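Local atomic coordinates of fasciclin-1 (Drosophila melanogaster, PDB entry 1O70), a protein that acts as a neural cell adhesion molecule at the cell membrane, the part here being the third and fourth of its FAS1 domains. Residues Ile124-Gly129 / His152-Pro157; Asn108-Phe113 / Tyr289-Glu294; Val135-Val140 / Val147-His152; Thr159-Lys164 / Gly298-Ile303. All coordinates share one frame; numbering follows the deposited sequence.

Interaction 1 (Ile124-Gly129 / His152-Pro157); sequences ITVEGG and HVLGVP. With NAG (2-acetamido-2-deoxy-beta-D-glucopyranose), chain B.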
loop_
_atom_site.group_PDB
_atom_site.type_symbol
_atom_site.label_atom_id
_atom_site.label_comp_id
_atom_site.label_asym_id
_atom_site.label_seq_id
_atom_site.Cartn_x
_atom_site.Cartn_y
_atom_site.Cartn_z
ATOM N N ILE A 124 0.652 -15.372 9.366
ATOM C CA ILE A 124 0.662 -13.932 9.563
ATOM C C ILE A 124 1.360 -13.249 8.409
ATOM O O ILE A 124 2.487 -13.601 8.051
ATOM C CB ILE A 124 1.403 -13.555 10.843
ATOM C CG1 ILE A 124 0.797 -14.320 12.020
ATOM C CG2 ILE A 124 1.315 -12.051 11.073
ATOM C CD1 ILE A 124 1.742 -14.457 13.203
ATOM N N THR A 125 0.676 -12.285 7.812
ATOM C CA THR A 125 1.252 -11.522 6.718
ATOM C C THR A 125 1.167 -10.044 7.076
ATOM O O THR A 125 0.362 -9.640 7.920
ATOM C CB THR A 125 0.513 -11.773 5.375
ATOM O OG1 THR A 125 -0.893 -11.491 5.515
ATOM C CG2 THR A 125 0.726 -13.221 4.910
ATOM N N VAL A 126 2.021 -9.243 6.451
ATOM C CA VAL A 126 2.055 -7.807 6.693
ATOM C C VAL A 126 2.080 -7.079 5.357
ATOM O O VAL A 126 2.663 -7.571 4.383
ATOM C CB VAL A 126 3.321 -7.398 7.491
ATOM C CG1 VAL A 126 4.582 -7.837 6.755
ATOM C CG2 VAL A 126 3.341 -5.886 7.695
ATOM N N GLU A 127 1.445 -5.912 5.309
ATOM C CA GLU A 127 1.412 -5.119 4.087
ATOM C C GLU A 127 2.020 -3.757 4.364
ATOM O O GLU A 127 1.562 -3.030 5.240
ATOM C CB GLU A 127 -0.025 -4.930 3.575
ATOM C CG GLU A 127 -0.122 -3.901 2.439
ATOM C CD GLU A 127 0.473 -4.402 1.129
ATOM O OE1 GLU A 127 0.863 -3.563 0.292
ATOM O OE2 GLU A 127 0.531 -5.636 0.925
ATOM N N GLY A 128 3.059 -3.411 3.618
ATOM C CA GLY A 128 3.680 -2.120 3.826
ATOM C C GLY A 128 4.573 -1.652 2.696
ATOM O O GLY A 128 5.298 -2.445 2.089
ATOM N N GLY A 129 4.517 -0.353 2.415
ATOM C CA GLY A 129 5.344 0.210 1.365
ATOM C C GLY A 129 5.210 -0.543 0.062
ATOM O O GLY A 129 6.196 -0.713 -0.663
ATOM N N HIS A 152 10.076 -10.897 2.766
ATOM C CA HIS A 152 10.287 -9.863 1.760
ATOM C C HIS A 152 10.676 -8.616 2.485
ATOM O O HIS A 152 10.334 -8.445 3.652
ATOM C CB HIS A 152 9.032 -9.570 0.940
ATOM C CG HIS A 152 8.738 -10.603 -0.096
ATOM N ND1 HIS A 152 7.901 -11.674 0.137
ATOM C CD2 HIS A 152 9.190 -10.746 -1.365
ATOM C CE1 HIS A 152 7.845 -12.430 -0.944
ATOM N NE2 HIS A 152 8.618 -11.891 -1.871
ATOM N N VAL A 153 11.399 -7.751 1.791
ATOM C CA VAL A 153 11.830 -6.498 2.367
ATOM C C VAL A 153 10.767 -5.452 2.056
ATOM O O VAL A 153 10.478 -5.168 0.890
ATOM C CB VAL A 153 13.174 -6.066 1.772
ATOM C CG1 VAL A 153 13.676 -4.833 2.483
ATOM C CG2 VAL A 153 14.187 -7.207 1.875
ATOM N N LEU A 154 10.175 -4.885 3.101
ATOM C CA LEU A 154 9.145 -3.875 2.909
ATOM C C LEU A 154 9.753 -2.658 2.210
ATOM O O LEU A 154 10.971 -2.451 2.246
ATOM C CB LEU A 154 8.537 -3.467 4.256
ATOM C CG LEU A 154 7.892 -4.581 5.088
ATOM C CD1 LEU A 154 7.352 -4.010 6.393
ATOM C CD2 LEU A 154 6.783 -5.246 4.294
ATOM N N GLY A 155 8.905 -1.863 1.565
ATOM C CA GLY A 155 9.378 -0.675 0.881
ATOM C C GLY A 155 10.106 -0.907 -0.428
ATOM O O GLY A 155 10.640 0.036 -1.005
ATOM N N VAL A 156 10.142 -2.152 -0.893
ATOM C CA VAL A 156 10.798 -2.495 -2.162
ATOM C C VAL A 156 9.842 -3.407 -2.940
ATOM O O VAL A 156 9.927 -4.632 -2.865
ATOM C CB VAL A 156 12.131 -3.232 -1.927
ATOM C CG1 VAL A 156 12.761 -3.602 -3.267
ATOM C CG2 VAL A 156 13.083 -2.356 -1.125
ATOM N N PRO A 157 8.922 -2.808 -3.713
ATOM C CA PRO A 157 7.935 -3.555 -4.496
ATOM C C PRO A 157 8.516 -4.645 -5.372
ATOM O O PRO A 157 9.553 -4.465 -6.006
ATOM C CB PRO A 157 7.258 -2.469 -5.328
ATOM C CG PRO A 157 7.433 -1.230 -4.498
ATOM C CD PRO A 157 8.856 -1.369 -4.028
HETATM C C1 NAG B . -0.894 -10.799 1.588
HETATM C C2 NAG B . -2.187 -10.458 2.325
HETATM C C3 NAG B . -2.912 -11.761 2.674
HETATM C C4 NAG B . -3.139 -12.618 1.414
HETATM C C5 NAG B . -1.799 -12.800 0.673
HETATM C C6 NAG B . -1.908 -13.537 -0.644
HETATM C C7 NAG B . -2.326 -8.492 3.709
HETATM C C8 NAG B . -2.005 -7.818 5.037
HETATM N N2 NAG B . -1.885 -9.734 3.540
HETATM O O3 NAG B . -4.136 -11.481 3.331
HETATM O O4 NAG B . -3.638 -13.913 1.804
HETATM O O5 NAG B . -1.196 -11.522 0.393
HETATM O O6 NAG B . -2.904 -12.950 -1.469
HETATM O O7 NAG B . -2.962 -7.890 2.850
#
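Torsions set the meeting of Val126 and Leu154. Val126 turns CG1 into the slot between its backbone N and carbonyl carbon (chi1 57°), while Leu154 holds CG trans to the carbonyl carbon and CD1 trans to CA (chi2 180°), which leaves the other methyl, CD2, turned to the strand, 4.2 Å from that CG1. The contact belongs to the third FAS1 domain of fasciclin: Val126 sits on strand 123-128 of the mixed beta sheet, and Leu154 is the second residue of a type II beta turn, Val153 to Val156, in the loop that follows strand 145-150. The two side chains cross at a slant, and the flank of Leu154 also passes the strand backbone, CD2 lying 3.9 Å from Gly128 O. Beyond Leu154 the approach is mostly to main chain. Gly155, at the third position of the turn, offers a CA-H to Gly129 O (CA to O 3.5 Å), and Pro157 places CG near the same oxygen. Leu111 and Met79 also lean on Leu154, so it is packed from the sheet and from helix 70-79 together. On the other side of the strand the sugar linked to Asn132 lies along Thr125 and Glu127. Its methyl C8 rests 3.8 Å from Glu127 CB, and its amide N2 donates to Thr125 OG1 over 2.8 Å, with an angle of 156° at the hydrogen.

Interaction 2 (Asn108-Phe113 / Tyr289-Glu294); sequences NTFLYF and YRPDVE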
loop_
_atom_site.group_PDB
_atom_site.type_symbol
_atom_site.label_atom_id
_atom_site.label_comp_id
_atom_site.label_asym_id
_atom_site.label_seq_id
_atom_site.Cartn_x
_atom_site.Cartn_y
_atom_site.Cartn_z
ATOM N N ASN A 108 5.939 8.359 7.193
ATOM C CA ASN A 108 5.269 8.446 5.902
ATOM C C ASN A 108 4.841 7.048 5.458
ATOM O O ASN A 108 4.389 6.855 4.332
ATOM C CB ASN A 108 6.208 9.059 4.862
ATOM C CG ASN A 108 6.212 10.573 4.908
ATOM O OD1 ASN A 108 7.133 11.223 4.408
ATOM N ND2 ASN A 108 5.167 11.146 5.498
ATOM N N THR A 109 4.981 6.078 6.360
ATOM C CA THR A 109 4.639 4.691 6.068
ATOM C C THR A 109 4.061 3.956 7.265
ATOM O O THR A 109 4.680 3.914 8.328
ATOM C CB THR A 109 5.876 3.894 5.663
ATOM O OG1 THR A 109 6.594 4.611 4.654
ATOM C CG2 THR A 109 5.477 2.511 5.160
ATOM N N PHE A 110 2.875 3.385 7.119
ATOM C CA PHE A 110 2.337 2.599 8.217
ATOM C C PHE A 110 2.136 1.181 7.667
ATOM O O PHE A 110 2.228 0.962 6.459
ATOM C CB PHE A 110 1.040 3.211 8.767
ATOM C CG PHE A 110 -0.093 3.237 7.795
ATOM C CD1 PHE A 110 -0.772 2.062 7.474
ATOM C CD2 PHE A 110 -0.507 4.437 7.218
ATOM C CE1 PHE A 110 -1.852 2.073 6.590
ATOM C CE2 PHE A 110 -1.587 4.466 6.330
ATOM C CZ PHE A 110 -2.262 3.277 6.017
ATOM N N LEU A 111 1.908 0.220 8.549
ATOM C CA LEU A 111 1.722 -1.162 8.132
ATOM C C LEU A 111 0.451 -1.680 8.767
ATOM O O LEU A 111 -0.207 -0.975 9.531
ATOM C CB LEU A 111 2.869 -2.034 8.645
ATOM C CG LEU A 111 4.283 -1.463 8.659
ATOM C CD1 LEU A 111 5.236 -2.419 9.376
ATOM C CD2 LEU A 111 4.721 -1.219 7.220
ATOM N N TYR A 112 0.105 -2.916 8.447
ATOM C CA TYR A 112 -1.047 -3.553 9.057
ATOM C C TYR A 112 -0.874 -5.026 8.757
ATOM O O TYR A 112 -0.173 -5.388 7.810
ATOM C CB TYR A 112 -2.378 -2.972 8.540
ATOM C CG TYR A 112 -2.683 -3.174 7.090
ATOM C CD1 TYR A 112 -3.317 -4.342 6.644
ATOM C CD2 TYR A 112 -2.336 -2.202 6.155
ATOM C CE1 TYR A 112 -3.596 -4.536 5.304
ATOM C CE2 TYR A 112 -2.601 -2.376 4.818
ATOM C CZ TYR A 112 -3.235 -3.547 4.394
ATOM O OH TYR A 112 -3.538 -3.729 3.062
ATOM N N PHE A 113 -1.467 -5.870 9.591
ATOM C CA PHE A 113 -1.316 -7.304 9.434
ATOM C C PHE A 113 -2.620 -8.027 9.166
ATOM O O PHE A 113 -3.712 -7.490 9.355
ATOM C CB PHE A 113 -0.692 -7.912 10.701
ATOM C CG PHE A 113 0.594 -7.263 11.133
ATOM C CD1 PHE A 113 0.590 -6.007 11.720
ATOM C CD2 PHE A 113 1.811 -7.907 10.942
ATOM C CE1 PHE A 113 1.777 -5.399 12.113
ATOM C CE2 PHE A 113 3.004 -7.305 11.330
ATOM C CZ PHE A 113 2.982 -6.046 11.916
ATOM N N TYR A 289 -7.428 5.767 1.942
ATOM C CA TYR A 289 -7.198 4.758 2.976
ATOM C C TYR A 289 -5.760 4.232 3.039
ATOM O O TYR A 289 -5.181 4.127 4.116
ATOM C CB TYR A 289 -8.170 3.593 2.786
ATOM C CG TYR A 289 -8.095 2.557 3.874
ATOM C CD1 TYR A 289 -8.409 2.882 5.194
ATOM C CD2 TYR A 289 -7.693 1.254 3.590
ATOM C CE1 TYR A 289 -8.321 1.929 6.213
ATOM C CE2 TYR A 289 -7.603 0.293 4.603
ATOM C CZ TYR A 289 -7.918 0.640 5.911
ATOM O OH TYR A 289 -7.819 -0.301 6.913
ATOM N N ARG A 290 -5.191 3.870 1.897
ATOM C CA ARG A 290 -3.808 3.404 1.862
ATOM C C ARG A 290 -3.111 4.230 0.789
ATOM O O ARG A 290 -3.278 3.988 -0.415
ATOM C CB ARG A 290 -3.727 1.920 1.493
ATOM C CG ARG A 290 -4.005 0.958 2.634
ATOM C CD ARG A 290 -4.186 -0.441 2.109
ATOM N NE ARG A 290 -3.016 -0.904 1.371
ATOM C CZ ARG A 290 -3.052 -1.893 0.485
ATOM N NH1 ARG A 290 -4.205 -2.513 0.231
ATOM N NH2 ARG A 290 -1.939 -2.260 -0.140
ATOM N N PRO A 291 -2.358 5.245 1.208
ATOM C CA PRO A 291 -1.667 6.060 0.214
ATOM C C PRO A 291 -0.327 5.458 -0.159
ATOM O O PRO A 291 0.273 4.697 0.602
ATOM C CB PRO A 291 -1.476 7.374 0.940
ATOM C CG PRO A 291 -1.188 6.903 2.334
ATOM C CD PRO A 291 -2.296 5.878 2.536
ATOM N N ASP A 292 0.134 5.800 -1.348
ATOM C CA ASP A 292 1.442 5.371 -1.789
ATOM C C ASP A 292 1.763 3.886 -1.736
ATOM O O ASP A 292 2.797 3.506 -1.201
ATOM C CB ASP A 292 2.479 6.153 -0.982
ATOM C CG ASP A 292 2.171 7.650 -0.952
ATOM O OD1 ASP A 292 1.904 8.210 -2.036
ATOM O OD2 ASP A 292 2.182 8.266 0.134
ATOM N N VAL A 293 0.901 3.044 -2.289
ATOM C CA VAL A 293 1.191 1.618 -2.306
ATOM C C VAL A 293 2.063 1.438 -3.544
ATOM O O VAL A 293 1.566 1.144 -4.625
ATOM C CB VAL A 293 -0.113 0.787 -2.416
ATOM C CG1 VAL A 293 0.210 -0.702 -2.540
ATOM C CG2 VAL A 293 -0.993 1.037 -1.179
ATOM N N GLU A 294 3.366 1.639 -3.379
ATOM C CA GLU A 294 4.304 1.559 -4.491
ATOM C C GLU A 294 4.368 0.250 -5.244
ATOM O O GLU A 294 4.208 -0.823 -4.668
ATOM C CB GLU A 294 5.707 1.903 -4.019
ATOM C CG GLU A 294 5.990 3.375 -3.957
ATOM C CD GLU A 294 7.331 3.634 -3.317
ATOM O OE1 GLU A 294 8.302 2.905 -3.655
ATOM O OE2 GLU A 294 7.411 4.571 -2.493
#
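The Arg290 guanidinium, lying under the hydroxyl of Tyr112, is gripped by two salt bridges, from NH2 to Glu127 OE1 at 3.1 Å and from NH1 to Asp168 OD2, which probably fix its rotation. Tyr112 OH sits over one of its faces, 3.2 Å from NH1 and 3.3 Å from NE. The oxygen lies 3.0 Å above the guanidinium plane and is displaced toward the rim, a poor angle for bonding to either nitrogen. Ring and guanidinium planes stand 68° apart, with NE at the edge of the Tyr112 ring and in its plane. A bend at chi3 (58°) turns the end of Arg290 this way, and its CD approaches Tyr112 CE2 to 3.7 Å. The contact is an interface between two FAS1 domains, since Tyr112 belongs to the third and Arg290 to the fourth. Arg290 and Tyr289 form a classic beta bulge opposite Val302, at a corner of strand 284-295. Phe110 makes the second half of the contact. Its CZ points edge-on at Tyr289 O, 3.6 Å away and in the ring plane, and its CE2 meets Pro291 CD at 4.1 Å, the two side chains crossing at about a right angle.

Interaction 3 (Val135-Val140 / Val147-His152); sequences VIQADV and VHIIDH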
loop_
_atom_site.group_PDB
_atom_site.type_symbol
_atom_site.label_atom_id
_atom_site.label_comp_id
_atom_site.label_asym_id
_atom_site.label_seq_id
_atom_site.Cartn_x
_atom_site.Cartn_y
_atom_site.Cartn_z
ATOM N N VAL A 135 5.249 -13.640 7.681
ATOM C CA VAL A 135 6.078 -13.774 8.863
ATOM C C VAL A 135 6.470 -15.244 8.900
ATOM O O VAL A 135 5.612 -16.104 9.078
ATOM C CB VAL A 135 5.288 -13.434 10.129
ATOM C CG1 VAL A 135 6.158 -13.658 11.353
ATOM C CG2 VAL A 135 4.816 -11.986 10.074
ATOM N N ILE A 136 7.753 -15.531 8.699
ATOM C CA ILE A 136 8.224 -16.907 8.704
ATOM C C ILE A 136 8.784 -17.303 10.059
ATOM O O ILE A 136 9.316 -18.396 10.213
ATOM C CB ILE A 136 9.318 -17.136 7.651
ATOM C CG1 ILE A 136 10.522 -16.242 7.943
ATOM C CG2 ILE A 136 8.769 -16.840 6.253
ATOM C CD1 ILE A 136 11.684 -16.489 6.994
ATOM N N GLN A 137 8.669 -16.410 11.035
ATOM C CA GLN A 137 9.156 -16.663 12.387
ATOM C C GLN A 137 8.674 -15.506 13.235
ATOM O O GLN A 137 8.942 -14.345 12.929
ATOM C CB GLN A 137 10.682 -16.738 12.397
ATOM C CG GLN A 137 11.301 -16.647 13.783
ATOM C CD GLN A 137 12.230 -17.808 14.093
ATOM O OE1 GLN A 137 13.173 -17.666 14.878
ATOM N NE2 GLN A 137 11.960 -18.970 13.491
ATOM N N ALA A 138 7.969 -15.821 14.310
ATOM C CA ALA A 138 7.412 -14.770 15.138
ATOM C C ALA A 138 7.774 -14.803 16.613
ATOM O O ALA A 138 8.468 -15.697 17.090
ATOM C CB ALA A 138 5.887 -14.780 14.990
ATOM N N ASP A 139 7.289 -13.789 17.320
ATOM C CA ASP A 139 7.468 -13.677 18.756
ATOM C C ASP A 139 8.882 -13.907 19.270
ATOM O O ASP A 139 9.077 -14.623 20.247
ATOM C CB ASP A 139 6.504 -14.648 19.453
ATOM C CG ASP A 139 5.045 -14.281 19.232
ATOM O OD1 ASP A 139 4.174 -15.161 19.452
ATOM O OD2 ASP A 139 4.777 -13.115 18.849
ATOM N N VAL A 140 9.873 -13.320 18.619
ATOM C CA VAL A 140 11.238 -13.459 19.103
ATOM C C VAL A 140 11.362 -12.357 20.165
ATOM O O VAL A 140 11.350 -11.161 19.843
ATOM C CB VAL A 140 12.273 -13.249 17.952
ATOM C CG1 VAL A 140 13.694 -13.221 18.508
ATOM C CG2 VAL A 140 12.144 -14.371 16.921
ATOM N N VAL A 147 10.528 -9.257 17.787
ATOM C CA VAL A 147 11.135 -9.292 16.476
ATOM C C VAL A 147 10.473 -10.427 15.721
ATOM O O VAL A 147 10.224 -11.492 16.284
ATOM C CB VAL A 147 12.636 -9.562 16.566
ATOM C CG1 VAL A 147 13.166 -9.982 15.201
ATOM C CG2 VAL A 147 13.359 -8.321 17.049
ATOM N N HIS A 148 10.185 -10.191 14.450
ATOM C CA HIS A 148 9.562 -11.197 13.600
ATOM C C HIS A 148 10.327 -11.203 12.283
ATOM O O HIS A 148 10.742 -10.145 11.795
ATOM C CB HIS A 148 8.117 -10.820 13.298
ATOM C CG HIS A 148 7.289 -10.531 14.513
ATOM N ND1 HIS A 148 6.823 -11.523 15.350
ATOM C CD2 HIS A 148 6.802 -9.367 15.007
ATOM C CE1 HIS A 148 6.081 -10.986 16.303
ATOM N NE2 HIS A 148 6.052 -9.677 16.116
ATOM N N ILE A 149 10.497 -12.377 11.689
ATOM C CA ILE A 149 11.200 -12.466 10.415
ATOM C C ILE A 149 10.210 -12.573 9.251
ATOM O O ILE A 149 9.306 -13.409 9.268
ATOM C CB ILE A 149 12.183 -13.678 10.391
ATOM C CG1 ILE A 149 13.335 -13.438 11.369
ATOM C CG2 ILE A 149 12.829 -13.816 9.015
ATOM C CD1 ILE A 149 12.957 -13.464 12.807
ATOM N N ILE A 150 10.373 -11.709 8.252
ATOM C CA ILE A 150 9.500 -11.723 7.086
ATOM C C ILE A 150 10.287 -12.129 5.851
ATOM O O ILE A 150 11.505 -11.957 5.798
ATOM C CB ILE A 150 8.820 -10.353 6.858
ATOM C CG1 ILE A 150 9.872 -9.256 6.641
ATOM C CG2 ILE A 150 7.928 -10.020 8.045
ATOM C CD1 ILE A 150 9.262 -7.864 6.455
ATOM N N ASP A 151 9.582 -12.670 4.860
ATOM C CA ASP A 151 10.226 -13.154 3.651
ATOM C C ASP A 151 10.430 -12.153 2.531
ATOM O O ASP A 151 10.890 -12.522 1.453
ATOM C CB ASP A 151 9.471 -14.369 3.113
ATOM C CG ASP A 151 8.017 -14.070 2.817
ATOM O OD1 ASP A 151 7.596 -12.890 2.904
ATOM O OD2 ASP A 151 7.300 -15.035 2.488
ATOM N N HIS A 152 10.076 -10.897 2.766
ATOM C CA HIS A 152 10.287 -9.863 1.760
ATOM C C HIS A 152 10.676 -8.616 2.485
ATOM O O HIS A 152 10.334 -8.445 3.652
ATOM C CB HIS A 152 9.032 -9.570 0.940
ATOM C CG HIS A 152 8.738 -10.603 -0.096
ATOM N ND1 HIS A 152 7.901 -11.674 0.137
ATOM C CD2 HIS A 152 9.190 -10.746 -1.365
ATOM C CE1 HIS A 152 7.845 -12.430 -0.944
ATOM N NE2 HIS A 152 8.618 -11.891 -1.871
#
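The imidazole of His148 is met along its edge by the opposite strand: Ala138 CA and Asp139 OD2 both lie in the ring plane, with OD2 3.6 Å from CE1. The Asp139 carboxylate is turned 58° from the ring, and Ala138 CB approaches ND1 to 3.4 Å. Second partners hold both groups, since His148 NE2 is hydrogen-bonded to Leu86 O and Asp139 OD2 to Val88 N. A third flat group, the Asp151 carboxylate, receives His152 ND1 on OD1 from well above its plane, and the same OD1 also accepts from Thr134 N.

The backbones form an antiparallel beta hairpin interrupted by a classic bulge, in which Ile136 and Gln137 both face Ile149. Ile136 N donates to Ile149 O (2.7 Å) and Ile149 N to Gln137 O (2.8 Å). Closer to the hairpin turn, Val140 N donates to Val147 O at 3.0 Å, and the return bond from Val147 N is weak. Ile149 packs by two branches: CG2, trans to its backbone N, touches Ile136 CG1 at 3.5 Å, while CD1 meets Gln137 CG at 3.7 Å, these two side chains running alongside each other. On the face of Val135 and Ile150 the CG2 methyls touch. In the sheet this hairpin is flanked by strand 123-128, next to strand 131-141, and by strand 48-53, which runs parallel to strand 145-150.

Interaction 4 (Thr159-Lys164 / Gly298-Ile303); sequences TTVLGK and GIIHVI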
loop_
_atom_site.group_PDB
_atom_site.type_symbol
_atom_site.label_atom_id
_atom_site.label_comp_id
_atom_site.label_asym_id
_atom_site.label_seq_id
_atom_site.Cartn_x
_atom_site.Cartn_y
_atom_site.Cartn_z
ATOM N N THR A 159 6.177 -6.335 -7.322
ATOM C CA THR A 159 5.016 -6.558 -8.170
ATOM C C THR A 159 4.613 -5.288 -8.904
ATOM O O THR A 159 4.834 -4.176 -8.419
ATOM C CB THR A 159 3.792 -7.031 -7.367
ATOM O OG1 THR A 159 3.428 -6.033 -6.403
ATOM C CG2 THR A 159 4.094 -8.342 -6.677
ATOM N N THR A 160 4.039 -5.470 -10.089
ATOM C CA THR A 160 3.564 -4.354 -10.891
ATOM C C THR A 160 2.187 -4.010 -10.324
ATOM O O THR A 160 1.652 -4.737 -9.477
ATOM C CB THR A 160 3.360 -4.756 -12.361
ATOM O OG1 THR A 160 2.344 -5.766 -12.437
ATOM C CG2 THR A 160 4.639 -5.301 -12.954
ATOM N N VAL A 161 1.619 -2.906 -10.787
ATOM C CA VAL A 161 0.289 -2.505 -10.361
ATOM C C VAL A 161 -0.647 -3.715 -10.490
ATOM O O VAL A 161 -1.367 -4.063 -9.552
ATOM C CB VAL A 161 -0.224 -1.352 -11.248
ATOM C CG1 VAL A 161 -1.693 -1.087 -10.973
ATOM C CG2 VAL A 161 0.601 -0.109 -11.002
ATOM N N LEU A 162 -0.620 -4.358 -11.655
ATOM C CA LEU A 162 -1.451 -5.545 -11.901
ATOM C C LEU A 162 -1.136 -6.671 -10.918
ATOM O O LEU A 162 -2.042 -7.308 -10.382
ATOM C CB LEU A 162 -1.238 -6.074 -13.328
ATOM C CG LEU A 162 -1.953 -7.397 -13.636
ATOM C CD1 LEU A 162 -3.467 -7.167 -13.612
ATOM C CD2 LEU A 162 -1.533 -7.945 -15.007
ATOM N N GLY A 163 0.155 -6.908 -10.693
ATOM C CA GLY A 163 0.562 -7.969 -9.792
ATOM C C GLY A 163 -0.016 -7.755 -8.415
ATOM O O GLY A 163 -0.417 -8.705 -7.736
ATOM N N LYS A 164 -0.062 -6.487 -8.016
ATOM C CA LYS A 164 -0.582 -6.083 -6.722
ATOM C C LYS A 164 -2.086 -6.294 -6.682
ATOM O O LYS A 164 -2.613 -6.883 -5.738
ATOM C CB LYS A 164 -0.276 -4.607 -6.484
ATOM C CG LYS A 164 0.277 -4.284 -5.109
ATOM C CD LYS A 164 -0.635 -4.730 -3.994
ATOM C CE LYS A 164 0.044 -4.597 -2.643
ATOM N NZ LYS A 164 1.202 -5.507 -2.518
ATOM N N GLY A 298 4.717 1.858 -11.162
ATOM C CA GLY A 298 3.772 2.878 -10.758
ATOM C C GLY A 298 3.443 2.869 -9.282
ATOM O O GLY A 298 4.174 2.310 -8.470
ATOM N N ILE A 299 2.327 3.494 -8.933
ATOM C CA ILE A 299 1.907 3.578 -7.550
ATOM C C ILE A 299 0.395 3.450 -7.479
ATOM O O ILE A 299 -0.315 3.885 -8.384
ATOM C CB ILE A 299 2.332 4.938 -6.938
ATOM C CG1 ILE A 299 2.127 4.933 -5.421
ATOM C CG2 ILE A 299 1.497 6.052 -7.542
ATOM C CD1 ILE A 299 2.672 6.170 -4.753
ATOM N N ILE A 300 -0.091 2.852 -6.399
ATOM C CA ILE A 300 -1.521 2.682 -6.192
ATOM C C ILE A 300 -1.969 3.416 -4.931
ATOM O O ILE A 300 -1.288 3.361 -3.912
ATOM C CB ILE A 300 -1.869 1.207 -6.004
ATOM C CG1 ILE A 300 -1.850 0.488 -7.355
ATOM C CG2 ILE A 300 -3.222 1.073 -5.293
ATOM C CD1 ILE A 300 -2.165 -1.002 -7.238
ATOM N N HIS A 301 -3.108 4.097 -4.986
ATOM C CA HIS A 301 -3.626 4.788 -3.799
ATOM C C HIS A 301 -5.008 4.202 -3.500
ATOM O O HIS A 301 -5.959 4.400 -4.267
ATOM C CB HIS A 301 -3.763 6.285 -4.052
ATOM C CG HIS A 301 -2.485 6.952 -4.460
ATOM N ND1 HIS A 301 -1.435 7.145 -3.588
ATOM C CD2 HIS A 301 -2.093 7.476 -5.646
ATOM C CE1 HIS A 301 -0.449 7.759 -4.217
ATOM N NE2 HIS A 301 -0.823 7.972 -5.467
ATOM N N VAL A 302 -5.133 3.483 -2.393
ATOM C CA VAL A 302 -6.420 2.882 -2.072
ATOM C C VAL A 302 -7.371 3.915 -1.495
ATOM O O VAL A 302 -7.101 4.525 -0.460
ATOM C CB VAL A 302 -6.271 1.719 -1.082
ATOM C CG1 VAL A 302 -7.634 1.124 -0.801
ATOM C CG2 VAL A 302 -5.343 0.663 -1.660
ATOM N N ILE A 303 -8.494 4.115 -2.169
ATOM C CA ILE A 303 -9.453 5.096 -1.705
ATOM C C ILE A 303 -10.697 4.494 -1.061
ATOM O O ILE A 303 -10.982 3.309 -1.236
ATOM C CB ILE A 303 -9.806 6.059 -2.840
ATOM C CG1 ILE A 303 -10.504 5.334 -3.983
ATOM C CG2 ILE A 303 -8.507 6.694 -3.358
ATOM C CD1 ILE A 303 -10.867 6.254 -5.137
#
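Apolar packing carries this contact, with Val161 and Ile300 at its centre. Val161 CG1 lies trans to the backbone N (chi1 170°) and meets the end of Ile300, 3.8 Å from CD1 and 3.9 Å from CG1. Extended beyond chi1, Ile300 carries that CD1 methyl onward to the helix backbone, 3.9 Å from Val161 O, and to Lys164 CB at 4.1 Å. The other branch of Val161, CG2, comes within 4.4 Å of Gly298 CA, where the strand has no side chain and takes backbone angles (phi 151°) that a residue with a CB could hardly adopt.

The arrangement is a helix start laid on a sheet strand within the fourth FAS1 domain. Helix 161-167 packs its first turn against strand 298-303, which lies between strands 193-199 and 284-295; Val198 of the former also touches Ile300.

Hydrogen bonds fix the helix rather than join the segments. Thr160 is its N-cap: OG1 accepts from Gly163 N at 3.0 Å, the angle at the hydrogen being 161°, and Thr160 O takes Lys164 N at 2.9 Å. Val161 N is bonded to Asn297 OD1, just before the strand.

Charge enters through Lys164. From its CB beside Ile300 the chain bends away at chi2 and chi4, and NZ is hydrogen-bonded to Gly130 O of the third domain, with a long, weak ion pair to Glu127.

Followed from the N terminus, the chain opens interaction 2 at 108-113, interaction 1 at 124-129 and interaction 3 at 135-140. Interaction 3 closes first, a short hairpin loop ending at 147-152; interaction 1 closes around it at 152-157, sharing His152. Interaction 3 pairs two strands of the third domain's sheet, and interaction 1 lays the loop after that hairpin on the same sheet; both lie within the long loop of interaction 2. Interaction 4 opens at 159-164, after these two have closed, but before interaction 2 closes at 289-294. It closes at 298-303, so interactions 2 and 4 cross. Interaction 4 ties the fourth domain's first helix to its sheet, and interaction 2 joins the two domains.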